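Local coordinates for protein AlkZ (Streptomyces sahachiroi, PDB 5UUJ) that belongs to the AlkZ-like DNA glycosylase family of the HTH clan, at residues Q41-R55 / I281-G293. Numbering follows the deposited sequence.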
ATOM      1  N   GLN A  41       1.260  -2.611  -1.729  1.00 23.37           N
ATOM      2  CA  GLN A  41       2.569  -3.025  -1.237  1.00 25.19           C
ATOM      3  C   GLN A  41       3.161  -4.042  -2.197  1.00 23.56           C
ATOM      4  O   GLN A  41       2.501  -5.013  -2.564  1.00 19.83           O
ATOM      5  CB  GLN A  41       2.481  -3.608   0.177  1.00 22.01           C
ATOM      6  CG  GLN A  41       3.053  -2.677   1.250  1.00 28.63           C
ATOM      7  CD  GLN A  41       3.570  -3.385   2.502  1.00 39.32           C
ATOM      8  OE1 GLN A  41       3.469  -2.847   3.605  1.00 45.13           O
ATOM      9  NE2 GLN A  41       4.149  -4.574   2.335  1.00 39.61           N
ATOM     10  N   ALA A  42       4.408  -3.808  -2.599  1.00 22.22           N
ATOM     11  CA  ALA A  42       5.024  -4.570  -3.678  1.00 22.98           C
ATOM     12  C   ALA A  42       6.429  -5.048  -3.342  1.00 22.26           C
ATOM     13  O   ALA A  42       7.240  -5.266  -4.241  1.00 26.60           O
ATOM     14  CB  ALA A  42       5.054  -3.726  -4.942  1.00 24.48           C
ATOM     15  N   GLN A  43       6.722  -5.217  -2.058  1.00 24.64           N
ATOM     16  CA  GLN A  43       8.036  -5.705  -1.661  1.00 29.39           C
ATOM     17  C   GLN A  43       8.193  -7.155  -2.108  1.00 27.59           C
ATOM     18  O   GLN A  43       9.262  -7.563  -2.560  1.00 29.11           O
ATOM     19  CB  GLN A  43       8.239  -5.581  -0.150  1.00 30.83           C
ATOM     20  CG  GLN A  43       9.626  -5.998   0.318  1.00 30.59           C
ATOM     21  CD  GLN A  43      10.739  -5.279  -0.427  1.00 37.18           C
ATOM     22  OE1 GLN A  43      10.841  -4.054  -0.382  1.00 39.37           O
ATOM     23  NE2 GLN A  43      11.576  -6.043  -1.122  1.00 39.05           N
ATOM     24  N   VAL A  44       7.118  -7.923  -1.966  1.00 25.04           N
ATOM     25  CA  VAL A  44       7.029  -9.255  -2.550  1.00 25.71           C
ATOM     26  C   VAL A  44       6.190  -9.137  -3.820  1.00 24.01           C
ATOM     27  O   VAL A  44       4.974  -8.961  -3.756  1.00 22.53           O
ATOM     28  CB  VAL A  44       6.402 -10.273  -1.580  1.00 26.40           C
ATOM     29  CG1 VAL A  44       6.412 -11.668  -2.191  1.00 27.60           C
ATOM     30  CG2 VAL A  44       7.148 -10.268  -0.248  1.00 28.17           C
ATOM     31  N   TRP A  45       6.848  -9.221  -4.972  1.00 17.37           N
ATOM     32  CA  TRP A  45       6.205  -8.900  -6.241  1.00 17.29           C
ATOM     33  C   TRP A  45       5.047  -9.836  -6.562  1.00 17.03           C
ATOM     34  O   TRP A  45       3.993  -9.386  -7.010  1.00 16.60           O
ATOM     35  CB  TRP A  45       7.221  -8.933  -7.383  1.00 17.61           C
ATOM     36  CG  TRP A  45       6.629  -8.490  -8.675  1.00 17.48           C
ATOM     37  CD1 TRP A  45       6.450  -9.241  -9.797  1.00 17.87           C
ATOM     38  CD2 TRP A  45       6.107  -7.192  -8.974  1.00 18.12           C
ATOM     39  NE1 TRP A  45       5.857  -8.490 -10.781  1.00 18.84           N
ATOM     40  CE2 TRP A  45       5.635  -7.227 -10.301  1.00 19.27           C
ATOM     41  CE3 TRP A  45       5.993  -6.000  -8.248  1.00 16.61           C
ATOM     42  CZ2 TRP A  45       5.062  -6.118 -10.919  1.00 18.91           C
ATOM     43  CZ3 TRP A  45       5.424  -4.901  -8.863  1.00 16.42           C
ATOM     44  CH2 TRP A  45       4.966  -4.967 -10.185  1.00 16.82           C
ATOM     45  N   SER A  46       5.241 -11.131  -6.329  1.00 17.51           N
ATOM     46  CA  SER A  46       4.218 -12.123  -6.636  1.00 19.08           C
ATOM     47  C   SER A  46       2.935 -11.841  -5.865  1.00 19.84           C
ATOM     48  O   SER A  46       1.837 -12.115  -6.347  1.00 19.02           O
ATOM     49  CB  SER A  46       4.723 -13.534  -6.324  1.00 18.25           C
ATOM     50  OG  SER A  46       5.112 -13.660  -4.968  1.00 25.55           O
ATOM     51  N   VAL A  47       3.081 -11.279  -4.670  1.00 16.88           N
ATOM     52  CA  VAL A  47       1.938 -10.937  -3.836  1.00 16.54           C
ATOM     53  C   VAL A  47       1.195  -9.712  -4.387  1.00 17.74           C
ATOM     54  O   VAL A  47      -0.032  -9.650  -4.338  1.00 15.76           O
ATOM     55  CB  VAL A  47       2.386 -10.686  -2.385  1.00 16.77           C
ATOM     56  CG1 VAL A  47       1.270 -10.070  -1.560  1.00 18.15           C
ATOM     57  CG2 VAL A  47       2.847 -11.992  -1.755  1.00 17.47           C
ATOM     58  N   ALA A  48       1.941  -8.745  -4.915  1.00 15.88           N
ATOM     59  CA  ALA A  48       1.334  -7.553  -5.497  1.00 19.07           C
ATOM     60  C   ALA A  48       0.529  -7.911  -6.744  1.00 16.18           C
ATOM     61  O   ALA A  48      -0.559  -7.377  -6.968  1.00 16.34           O
ATOM     62  CB  ALA A  48       2.397  -6.524  -5.833  1.00 22.24           C
ATOM     63  N   GLU A  49       1.076  -8.814  -7.554  1.00 15.77           N
ATOM     64  CA  GLU A  49       0.390  -9.298  -8.746  1.00 17.55           C
ATOM     65  C   GLU A  49      -0.936  -9.955  -8.384  1.00 16.10           C
ATOM     66  O   GLU A  49      -1.958  -9.712  -9.025  1.00 15.46           O
ATOM     67  CB  GLU A  49       1.264 -10.301  -9.499  1.00 16.33           C
ATOM     68  CG  GLU A  49       2.540  -9.724 -10.077  1.00 16.83           C
ATOM     69  CD  GLU A  49       3.408 -10.790 -10.708  1.00 21.25           C
ATOM     70  OE1 GLU A  49       3.820 -10.615 -11.874  1.00 23.85           O
ATOM     71  OE2 GLU A  49       3.677 -11.811 -10.039  1.00 25.80           O
ATOM     72  N   LEU A  50      -0.904 -10.792  -7.351  1.00 19.01           N
ATOM     73  CA  LEU A  50      -2.074 -11.554  -6.935  1.00 21.55           C
ATOM     74  C   LEU A  50      -3.198 -10.641  -6.462  1.00 19.51           C
ATOM     75  O   LEU A  50      -4.358 -10.844  -6.813  1.00 25.00           O
ATOM     76  CB  LEU A  50      -1.697 -12.539  -5.826  1.00 16.48           C
ATOM     77  CG  LEU A  50      -2.815 -13.437  -5.296  1.00 17.65           C
ATOM     78  CD1 LEU A  50      -3.302 -14.392  -6.379  1.00 16.16           C
ATOM     79  CD2 LEU A  50      -2.348 -14.204  -4.070  1.00 17.21           C
ATOM     80  N   ASN A  51      -2.853  -9.630  -5.673  1.00 17.75           N
ATOM     81  CA  ASN A  51      -3.860  -8.760  -5.076  1.00 20.16           C
ATOM     82  C   ASN A  51      -4.578  -7.889  -6.104  1.00 20.86           C
ATOM     83  O   ASN A  51      -5.732  -7.506  -5.905  1.00 20.54           O
ATOM     84  CB  ASN A  51      -3.223  -7.888  -3.998  1.00 22.68           C
ATOM     85  CG  ASN A  51      -2.779  -8.697  -2.788  1.00 35.23           C
ATOM     86  OD1 ASN A  51      -3.296  -9.790  -2.532  1.00 30.34           O
ATOM     87  ND2 ASN A  51      -1.822  -8.163  -2.036  1.00 32.42           N
ATOM     88  N   VAL A  52      -3.901  -7.584  -7.204  1.00 14.98           N
ATOM     89  CA  VAL A  52      -4.552  -6.916  -8.322  1.00 14.99           C
ATOM     90  C   VAL A  52      -5.433  -7.916  -9.072  1.00 15.01           C
ATOM     91  O   VAL A  52      -6.591  -7.628  -9.383  1.00 15.03           O
ATOM     92  CB  VAL A  52      -3.522  -6.283  -9.283  1.00 15.14           C
ATOM     93  CG1 VAL A  52      -4.201  -5.726 -10.528  1.00 15.33           C
ATOM     94  CG2 VAL A  52      -2.752  -5.182  -8.569  1.00 15.12           C
ATOM     95  N   ALA A  53      -4.885  -9.098  -9.343  1.00 15.09           N
ATOM     96  CA  ALA A  53      -5.581 -10.105 -10.143  1.00 15.15           C
ATOM     97  C   ALA A  53      -6.860 -10.588  -9.466  1.00 15.03           C
ATOM     98  O   ALA A  53      -7.858 -10.855 -10.136  1.00 15.02           O
ATOM     99  CB  ALA A  53      -4.664 -11.282 -10.424  1.00 15.37           C
ATOM    100  N   LEU A  54      -6.828 -10.705  -8.142  1.00 15.01           N
ATOM    101  CA  LEU A  54      -7.998 -11.152  -7.396  1.00 15.04           C
ATOM    102  C   LEU A  54      -9.126 -10.124  -7.470  1.00 15.02           C
ATOM    103  O   LEU A  54     -10.285 -10.452  -7.233  1.00 15.10           O
ATOM    104  CB  LEU A  54      -7.634 -11.429  -5.938  1.00 15.21           C
ATOM    105  CG  LEU A  54      -6.769 -12.666  -5.664  1.00 15.44           C
ATOM    106  CD1 LEU A  54      -6.314 -12.678  -4.215  1.00 15.73           C
ATOM    107  CD2 LEU A  54      -7.513 -13.945  -5.989  1.00 15.56           C
ATOM    108  N   ARG A  55      -8.784  -8.886  -7.808  1.00 15.00           N
ATOM    109  CA  ARG A  55      -9.772  -7.813  -7.903  1.00 15.14           C
ATOM    110  C   ARG A  55     -10.293  -7.646  -9.333  1.00 15.21           C
ATOM    111  O   ARG A  55     -10.882  -6.619  -9.680  1.00 15.45           O
ATOM    112  CB  ARG A  55      -9.165  -6.508  -7.385  1.00 15.22           C
ATOM    113  CG  ARG A  55      -9.080  -6.473  -5.870  1.00 15.31           C
ATOM    114  CD  ARG A  55      -8.363  -5.245  -5.369  1.00 15.38           C
ATOM    115  NE  ARG A  55      -8.617  -5.018  -3.951  1.00 15.63           N
ATOM    116  CZ  ARG A  55      -7.997  -5.655  -2.962  1.00 15.66           C
ATOM    117  NH1 ARG A  55      -7.078  -6.573  -3.226  1.00 15.45           N
ATOM    118  NH2 ARG A  55      -8.297  -5.372  -1.702  1.00 16.04           N
ATOM    119  N   ILE A 281     -17.861 -14.999   1.535  1.00 26.02           N
ATOM    120  CA  ILE A 281     -16.462 -15.349   1.747  1.00 24.54           C
ATOM    121  C   ILE A 281     -15.577 -14.703   0.690  1.00 21.60           C
ATOM    122  O   ILE A 281     -15.954 -14.602  -0.479  1.00 26.73           O
ATOM    123  CB  ILE A 281     -16.248 -16.878   1.709  1.00 26.64           C
ATOM    124  CG1 ILE A 281     -17.177 -17.580   2.703  1.00 30.72           C
ATOM    125  CG2 ILE A 281     -14.791 -17.234   1.996  1.00 26.54           C
ATOM    126  CD1 ILE A 281     -16.975 -17.170   4.141  1.00 30.15           C
ATOM    127  N   ARG A 282     -14.394 -14.276   1.111  1.00 24.92           N
ATOM    128  CA  ARG A 282     -13.398 -13.739   0.199  1.00 21.02           C
ATOM    129  C   ARG A 282     -12.016 -14.238   0.622  1.00 24.99           C
ATOM    130  O   ARG A 282     -11.673 -14.207   1.804  1.00 24.15           O
ATOM    131  CB  ARG A 282     -13.458 -12.209   0.185  1.00 27.46           C
ATOM    132  CG  ARG A 282     -12.715 -11.554  -0.962  1.00 26.55           C
ATOM    133  CD  ARG A 282     -13.418 -11.734  -2.302  1.00 29.20           C
ATOM    134  NE  ARG A 282     -12.440 -11.752  -3.389  1.00 33.29           N
ATOM    135  CZ  ARG A 282     -12.580 -11.142  -4.565  1.00 30.53           C
ATOM    136  NH1 ARG A 282     -13.669 -10.444  -4.857  1.00 28.56           N
ATOM    137  NH2 ARG A 282     -11.609 -11.236  -5.461  1.00 32.00           N
ATOM    138  N   LEU A 283     -11.244 -14.728  -0.344  1.00 14.75           N
ATOM    139  CA  LEU A 283      -9.873 -15.160  -0.096  1.00 14.61           C
ATOM    140  C   LEU A 283      -8.902 -14.136  -0.663  1.00 14.30           C
ATOM    141  O   LEU A 283      -8.781 -13.987  -1.878  1.00 17.55           O
ATOM    142  CB  LEU A 283      -9.602 -16.536  -0.714  1.00 15.36           C
ATOM    143  CG  LEU A 283     -10.342 -17.736  -0.117  1.00 17.03           C
ATOM    144  CD1 LEU A 283      -9.897 -19.019  -0.800  1.00 16.83           C
ATOM    145  CD2 LEU A 283     -10.128 -17.834   1.380  1.00 16.54           C
ATOM    146  N   LEU A 284      -8.214 -13.437   0.231  1.00 13.84           N
ATOM    147  CA  LEU A 284      -7.275 -12.395  -0.158  1.00 16.44           C
ATOM    148  C   LEU A 284      -5.842 -12.882  -0.002  1.00 18.39           C
ATOM    149  O   LEU A 284      -5.531 -13.634   0.920  1.00 16.07           O
ATOM    150  CB  LEU A 284      -7.500 -11.138   0.684  1.00 17.95           C
ATOM    151  CG  LEU A 284      -8.939 -10.614   0.724  1.00 18.40           C
ATOM    152  CD1 LEU A 284      -9.046  -9.423   1.663  1.00 21.59           C
ATOM    153  CD2 LEU A 284      -9.427 -10.244  -0.666  1.00 17.82           C
ATOM    154  N   GLY A 285      -4.971 -12.450  -0.909  1.00 15.35           N
ATOM    155  CA  GLY A 285      -3.562 -12.789  -0.834  1.00 15.13           C
ATOM    156  C   GLY A 285      -2.894 -12.121   0.353  1.00 18.88           C
ATOM    157  O   GLY A 285      -3.534 -11.386   1.103  1.00 14.35           O
ATOM    158  N   GLY A 286      -1.604 -12.381   0.530  1.00 15.30           N
ATOM    159  CA  GLY A 286      -0.859 -11.777   1.616  1.00 15.55           C
ATOM    160  C   GLY A 286      -0.726 -10.278   1.435  1.00 15.77           C
ATOM    161  O   GLY A 286      -0.882  -9.770   0.329  1.00 15.92           O
ATOM    162  N   PHE A 287      -0.445  -9.573   2.527  1.00 17.83           N
ATOM    163  CA  PHE A 287      -0.192  -8.135   2.486  1.00 16.49           C
ATOM    164  C   PHE A 287      -1.288  -7.376   1.741  1.00 15.98           C
ATOM    165  O   PHE A 287      -1.002  -6.419   1.024  1.00 16.76           O
ATOM    166  CB  PHE A 287       1.160  -7.844   1.815  1.00 17.62           C
ATOM    167  CG  PHE A 287       2.343  -8.420   2.539  1.00 18.96           C
ATOM    168  CD1 PHE A 287       2.963  -7.709   3.553  1.00 19.27           C
ATOM    169  CD2 PHE A 287       2.851  -9.663   2.191  1.00 18.48           C
ATOM    170  CE1 PHE A 287       4.059  -8.230   4.216  1.00 20.21           C
ATOM    171  CE2 PHE A 287       3.946 -10.188   2.852  1.00 19.32           C
ATOM    172  CZ  PHE A 287       4.553  -9.469   3.865  1.00 20.20           C
ATOM    173  N   ASP A 288      -2.539  -7.796   1.891  1.00 18.15           N
ATOM    174  CA  ASP A 288      -3.602  -7.189   1.102  1.00 17.67           C
ATOM    175  C   ASP A 288      -4.059  -5.857   1.684  1.00 19.96           C
ATOM    176  O   ASP A 288      -4.175  -5.694   2.901  1.00 15.39           O
ATOM    177  CB  ASP A 288      -4.799  -8.127   0.976  1.00 20.83           C
ATOM    178  CG  ASP A 288      -5.786  -7.653  -0.076  1.00 20.31           C
ATOM    179  OD1 ASP A 288      -5.525  -7.890  -1.274  1.00 25.67           O
ATOM    180  OD2 ASP A 288      -6.807  -7.034   0.288  1.00 18.04           O
ATOM    181  N   GLN A 289      -4.324  -4.912   0.788  1.00 15.03           N
ATOM    182  CA  GLN A 289      -4.736  -3.569   1.164  1.00 15.23           C
ATOM    183  C   GLN A 289      -6.034  -3.537   1.970  1.00 14.52           C
ATOM    184  O   GLN A 289      -6.252  -2.605   2.742  1.00 14.76           O
ATOM    185  CB  GLN A 289      -4.889  -2.703  -0.088  1.00 17.86           C
ATOM    186  CG  GLN A 289      -3.569  -2.313  -0.738  1.00 16.91           C
ATOM    187  CD  GLN A 289      -2.702  -1.447   0.164  1.00 18.98           C
ATOM    188  OE1 GLN A 289      -2.985  -0.267   0.372  1.00 22.61           O
ATOM    189  NE2 GLN A 289      -1.641  -2.034   0.705  1.00 20.10           N
ATOM    190  N   TYR A 290      -6.896  -4.536   1.796  1.00 13.87           N
ATOM    191  CA  TYR A 290      -8.126  -4.594   2.583  1.00 18.07           C
ATOM    192  C   TYR A 290      -7.779  -4.606   4.070  1.00 13.88           C
ATOM    193  O   TYR A 290      -8.499  -4.040   4.895  1.00 13.73           O
ATOM    194  CB  TYR A 290      -8.969  -5.824   2.232  1.00 13.02           C
ATOM    195  CG  TYR A 290     -10.239  -5.896   3.046  1.00 14.52           C
ATOM    196  CD1 TYR A 290     -11.351  -5.135   2.704  1.00 13.55           C
ATOM    197  CD2 TYR A 290     -10.318  -6.697   4.178  1.00 15.11           C
ATOM    198  CE1 TYR A 290     -12.510  -5.182   3.460  1.00 12.82           C
ATOM    199  CE2 TYR A 290     -11.469  -6.750   4.936  1.00 12.99           C
ATOM    200  CZ  TYR A 290     -12.563  -5.991   4.573  1.00 18.24           C
ATOM    201  OH  TYR A 290     -13.715  -6.041   5.325  1.00 18.31           O
ATOM    202  N   LEU A 291      -6.660  -5.247   4.390  1.00 21.61           N
ATOM    203  CA  LEU A 291      -6.157  -5.319   5.754  1.00 15.04           C
ATOM    204  C   LEU A 291      -5.315  -4.106   6.121  1.00 16.88           C
ATOM    205  O   LEU A 291      -5.490  -3.515   7.188  1.00 15.97           O
ATOM    206  CB  LEU A 291      -5.314  -6.583   5.937  1.00 17.96           C
ATOM    207  CG  LEU A 291      -5.828  -7.678   6.868  1.00 24.21           C
ATOM    208  CD1 LEU A 291      -4.807  -8.799   6.923  1.00 22.48           C
ATOM    209  CD2 LEU A 291      -6.106  -7.146   8.266  1.00 29.48           C
ATOM    210  N   LEU A 292      -4.388  -3.747   5.237  1.00 18.42           N
ATOM    211  CA  LEU A 292      -3.380  -2.742   5.554  1.00 19.99           C
ATOM    212  C   LEU A 292      -3.945  -1.326   5.572  1.00 17.11           C
ATOM    213  O   LEU A 292      -3.370  -0.436   6.199  1.00 18.28           O
ATOM    214  CB  LEU A 292      -2.220  -2.818   4.560  1.00 19.20           C
ATOM    215  CG  LEU A 292      -1.414  -4.120   4.539  1.00 22.33           C
ATOM    216  CD1 LEU A 292      -0.210  -3.961   3.623  1.00 22.62           C
ATOM    217  CD2 LEU A 292      -0.974  -4.544   5.935  1.00 21.82           C
ATOM    218  N   GLY A 293      -5.066  -1.119   4.890  1.00 16.33           N
ATOM    219  CA  GLY A 293      -5.718   0.177   4.902  1.00 17.56           C
ATOM    220  C   GLY A 293      -6.095   0.571   6.321  1.00 17.09           C
ATOM    221  O   GLY A 293      -5.521   1.502   6.880  1.00 18.23           O
TER
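R55 runs extended from CG to NE (chi2 175°) and reaches D288, whose carboxyl carbon is turned anti to the backbone N (chi1 -168°). The two groups meet end-on in a nearly coplanar, bidentate salt bridge. R55 NH1 binds D288 OD1 at 2.8 Å, on its syn lone pair. R55 NH2 binds D288 OD2 at 3.0 Å. D288 OD2 also accepts from Y290 N, above the carboxylate plane, so D288 N-caps helix 289-292. The guanidinium is fixed further by bonds from NH1 to N51 O and from NE to Q20 O. One turn back, N51 ND2 donates almost straight to G286 O at 3.0 Å, although the position of that oxygen is less certain. Leucine methyls pack on the backbone beside these bonds: L54 CD1 lies 3.6 Å from G285 N, and L50 CD2 lies 3.7 Å from G285 CA. V47 CG1 lies near the edge of the F287 ring, though its exact place is doubtful. Q41 NE2 approaches F287 CD1 at 3.6 Å, while Q41 OE1 is bonded to R80. The contact thus joins helix 45-53 and residues flanking it to the turn between strand 281-284 and helix 289-292. That strand edges a mixed sheet beside 320-323, and helix 351-365 packs against L50 and L54.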